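Long-range contact in thiosulfate reductase (Thermus thermophilus, PDB 2VPZ), which probably reduces thiosulfate or polysulfide, and binds two molybdopterin guanine dinucleotides, molybdenum and an iron-sulfur cluster: residues R201-I206 with V327-R332. Numbering follows the deposited sequence.
Sequences RYIVLI and VLPPTR. With MGD (2-amino-5,6-dimercapto-7-methyl-3,7,8a,9-tetrahydro-8-oxa-1,3,9,10-tetraaza-anthracen-4-one guanosine dinucleotide), chain I.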
loop_
_atom_site.group_PDB
_atom_site.type_symbol
_atom_site.label_atom_id
_atom_site.label_comp_id
_atom_site.label_asym_id
_atom_site.label_seq_id
_atom_site.Cartn_x
_atom_site.Cartn_y
_atom_site.Cartn_z
ATOM N N ARG A 201 -26.119 -14.417 2.621
ATOM C CA ARG A 201 -25.396 -13.921 1.425
ATOM C C ARG A 201 -25.443 -12.430 1.160
ATOM O O ARG A 201 -24.642 -11.859 0.395
ATOM C CB ARG A 201 -25.948 -14.626 0.203
ATOM C CG ARG A 201 -25.438 -16.026 0.012
ATOM C CD ARG A 201 -24.034 -15.971 -0.570
ATOM N NE ARG A 201 -22.962 -16.154 0.409
ATOM C CZ ARG A 201 -21.668 -15.959 0.180
ATOM N NH1 ARG A 201 -21.265 -15.563 -1.017
ATOM N NH2 ARG A 201 -20.781 -16.157 1.150
ATOM N N TYR A 202 -26.448 -11.840 1.794
ATOM C CA TYR A 202 -26.776 -10.416 1.722
ATOM C C TYR A 202 -27.508 -10.145 3.055
ATOM O O TYR A 202 -28.499 -10.808 3.378
ATOM C CB TYR A 202 -27.712 -10.214 0.515
ATOM C CG TYR A 202 -27.907 -8.767 0.096
ATOM C CD1 TYR A 202 -27.028 -8.141 -0.795
ATOM C CD2 TYR A 202 -28.997 -8.020 0.570
ATOM C CE1 TYR A 202 -27.215 -6.828 -1.212
ATOM C CE2 TYR A 202 -29.209 -6.700 0.164
ATOM C CZ TYR A 202 -28.316 -6.108 -0.728
ATOM O OH TYR A 202 -28.497 -4.814 -1.142
ATOM N N ILE A 203 -27.013 -9.173 3.811
ATOM C CA ILE A 203 -27.564 -8.814 5.123
ATOM C C ILE A 203 -27.937 -7.319 5.283
ATOM O O ILE A 203 -27.110 -6.446 5.012
ATOM C CB ILE A 203 -26.525 -9.207 6.251
ATOM C CG1 ILE A 203 -26.244 -10.704 6.205
ATOM C CG2 ILE A 203 -27.025 -8.767 7.651
ATOM C CD1 ILE A 203 -25.095 -11.149 7.130
ATOM N N VAL A 204 -29.162 -7.013 5.706
ATOM C CA VAL A 204 -29.549 -5.611 5.900
ATOM C C VAL A 204 -29.791 -5.271 7.384
ATOM O O VAL A 204 -30.713 -5.807 8.020
ATOM C CB VAL A 204 -30.818 -5.210 5.027
ATOM C CG1 VAL A 204 -31.118 -3.701 5.198
ATOM C CG2 VAL A 204 -30.571 -5.533 3.531
ATOM N N LEU A 205 -28.933 -4.395 7.910
ATOM C CA LEU A 205 -28.951 -3.921 9.297
ATOM C C LEU A 205 -29.629 -2.562 9.439
ATOM O O LEU A 205 -29.195 -1.563 8.841
ATOM C CB LEU A 205 -27.510 -3.823 9.883
ATOM C CG LEU A 205 -26.654 -5.108 9.813
ATOM C CD1 LEU A 205 -25.247 -4.855 10.376
ATOM C CD2 LEU A 205 -27.364 -6.254 10.571
ATOM N N ILE A 206 -30.715 -2.524 10.199
ATOM C CA ILE A 206 -31.411 -1.293 10.481
ATOM C C ILE A 206 -31.136 -0.830 11.959
ATOM O O ILE A 206 -31.759 -1.332 12.895
ATOM C CB ILE A 206 -32.982 -1.427 10.155
ATOM C CG1 ILE A 206 -33.181 -1.675 8.652
ATOM C CG2 ILE A 206 -33.745 -0.160 10.632
ATOM C CD1 ILE A 206 -34.614 -1.485 8.123
ATOM N N VAL A 327 -31.229 -11.675 4.466
ATOM C CA VAL A 327 -31.894 -11.398 5.762
ATOM C C VAL A 327 -31.839 -9.961 6.298
ATOM O O VAL A 327 -30.796 -9.296 6.202
ATOM C CB VAL A 327 -31.242 -12.105 7.013
ATOM C CG1 VAL A 327 -32.227 -13.030 7.717
ATOM C CG2 VAL A 327 -29.931 -12.745 6.649
ATOM N N LEU A 328 -32.939 -9.494 6.882
ATOM C CA LEU A 328 -32.917 -8.223 7.605
ATOM C C LEU A 328 -32.967 -8.678 9.090
ATOM O O LEU A 328 -34.053 -8.751 9.657
ATOM C CB LEU A 328 -34.130 -7.326 7.329
ATOM C CG LEU A 328 -34.224 -6.534 6.048
ATOM C CD1 LEU A 328 -34.667 -7.437 4.939
ATOM C CD2 LEU A 328 -35.243 -5.428 6.205
ATOM N N PRO A 329 -31.816 -9.003 9.732
ATOM C CA PRO A 329 -32.045 -9.416 11.127
ATOM C C PRO A 329 -32.682 -8.315 11.992
ATOM O O PRO A 329 -32.302 -7.142 11.849
ATOM C CB PRO A 329 -30.651 -9.765 11.672
ATOM C CG PRO A 329 -29.740 -9.787 10.478
ATOM C CD PRO A 329 -30.387 -8.882 9.434
ATOM N N PRO A 330 -33.654 -8.658 12.883
ATOM C CA PRO A 330 -34.266 -7.623 13.739
ATOM C C PRO A 330 -33.289 -7.135 14.862
ATOM O O PRO A 330 -32.707 -7.965 15.561
ATOM C CB PRO A 330 -35.504 -8.307 14.351
ATOM C CG PRO A 330 -35.610 -9.676 13.708
ATOM C CD PRO A 330 -34.238 -9.982 13.126
ATOM N N THR A 331 -33.126 -5.822 15.036
ATOM C CA THR A 331 -32.240 -5.281 16.082
ATOM C C THR A 331 -32.770 -5.597 17.511
ATOM O O THR A 331 -33.894 -6.067 17.676
ATOM C CB THR A 331 -31.999 -3.706 15.912
ATOM O OG1 THR A 331 -30.849 -3.307 16.649
ATOM C CG2 THR A 331 -33.216 -2.898 16.385
ATOM N N ARG A 332 -31.973 -5.390 18.555
ATOM C CA ARG A 332 -32.468 -5.695 19.893
ATOM C C ARG A 332 -33.143 -4.480 20.540
ATOM O O ARG A 332 -34.269 -4.568 21.040
ATOM C CB ARG A 332 -31.359 -6.246 20.775
ATOM C CG ARG A 332 -31.780 -6.931 22.068
ATOM C CD ARG A 332 -30.529 -7.451 22.762
ATOM N NE ARG A 332 -30.752 -8.267 23.953
ATOM C CZ ARG A 332 -30.676 -9.591 23.994
ATOM N NH1 ARG A 332 -30.379 -10.255 22.886
ATOM N NH2 ARG A 332 -30.874 -10.243 25.132
HETATM P PB MGD I . -29.872 -0.056 18.066
HETATM O O1B MGD I . -30.653 0.909 18.868
HETATM O O2B MGD I . -30.496 -0.801 16.999
HETATM O O3B MGD I . -29.304 -0.915 19.291
HETATM O O3A MGD I . -27.785 -2.293 20.798
HETATM P PA MGD I . -28.637 -2.355 19.473
HETATM O O1A MGD I . -29.586 -3.426 19.748
HETATM O O2A MGD I . -27.749 -2.665 18.364
HETATM O "O5'" MGD I . -28.636 0.652 17.436
HETATM C "C5'" MGD I . -27.902 1.789 17.895
HETATM C "C4'" MGD I . -27.697 2.507 16.571
HETATM O "O4'" MGD I . -29.016 2.924 16.256
HETATM C "C3'" MGD I . -26.854 3.810 16.563
HETATM O "O3'" MGD I . -25.872 3.791 15.495
HETATM C "C2'" MGD I . -27.866 4.949 16.280
HETATM O "O2'" MGD I . -27.342 5.787 15.257
HETATM C "C1'" MGD I . -28.988 4.205 15.601
HETATM N N9 MGD I . -30.267 4.914 15.324
HETATM C C8 MGD I . -30.828 5.916 16.073
HETATM N N7 MGD I . -32.001 6.352 15.532
HETATM C C5 MGD I . -32.188 5.631 14.396
HETATM C C6 MGD I . -33.180 5.641 13.301
HETATM O O6 MGD I . -34.148 6.399 13.421
HETATM N N1 MGD I . -33.045 4.781 12.293
HETATM C C2 MGD I . -31.976 3.945 12.194
HETATM N N2 MGD I . -31.874 3.076 11.127
HETATM N N3 MGD I . -31.008 3.882 13.161
HETATM C C4 MGD I . -31.056 4.681 14.262
HETATM C C10 MGD I . -28.198 -2.374 22.146
HETATM C C11 MGD I . -27.955 -3.798 22.529
HETATM O O11 MGD I . -26.536 -4.011 22.569
HETATM C C12 MGD I . -28.758 -4.260 23.773
HETATM S S12 MGD I . -30.421 -4.029 23.889
HETATM C C13 MGD I . -28.174 -4.895 24.852
HETATM S S13 MGD I . -29.129 -5.487 26.132
HETATM C C14 MGD I . -26.683 -5.109 24.908
HETATM N N15 MGD I . -25.956 -4.241 25.758
HETATM C C16 MGD I . -24.624 -3.990 25.552
HETATM C C17 MGD I . -23.759 -3.120 26.426
HETATM O O17 MGD I . -24.252 -2.609 27.471
HETATM N N18 MGD I . -22.424 -2.966 26.128
HETATM C C19 MGD I . -21.949 -3.529 24.987
HETATM N N19 MGD I . -20.687 -3.285 24.694
HETATM N N20 MGD I . -22.651 -4.303 24.093
HETATM C C21 MGD I . -23.960 -4.576 24.380
HETATM N N22 MGD I . -24.729 -5.292 23.575
HETATM C C23 MGD I . -26.142 -5.123 23.493
HETATM O O HOH W 1 -33.581 -3.863 13.111
#
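Ile203 and Val327 pair as a parallel beta bridge at the edge of the sheet of a Rossmann-like alpha/beta domain. As in the molybdopterin oxidoreductase family, its strand ends and loops hold the guanine dinucleotide. Helix 309-320 packs on the face carrying Val204 and Leu328, both touched by Met319. Two backbone hydrogen bonds hold the strands. Val327 N gives its hydrogen to Tyr202 O at 3.1 Å, and Val204 N gives its own to Val327 O at 2.9 Å. The second is nearly straight, 170° at the hydrogen, and lies in the carbonyl plane. The next donor in register, toward Val204 O, would be Pro329 N, which carries no hydrogen, and no further backbone hydrogen bond follows. Val204 O instead meets the CA-H of Leu328, 3.3 Å from O to CA.

Apolar contacts fall on both faces of the sheet. On one, Ile203 crosses Pro329 at about a right angle. Its CG2, placed anti to the backbone N by chi1 of -60°, lies 3.8 Å from Pro329 CD. Leu205 CD2 reaches the same proline ring carbon. On the other face, Val204 CB lies against Leu328 CG.

Further along, the two segments diverge and a water bridges them. It donates to Ile206 O and accepts from Thr331 N. Here the loop reaches the cofactor MGD. Arg332 N makes a weak hydrogen bond to MGD O1A, and the Arg332 side chain runs past sulfur S12, its guanidinium salt-bridged to Glu193. Ile206 CG2 touches N2 of the guanine. A valine in place of Thr331 would probably leave phosphate oxygen O2B without the threonine hydroxyl as donor and weaken the loop's hold on the diphosphate. Thr331 OG1, swung opposite the backbone N, donates to MGD O2B at 2.6 Å.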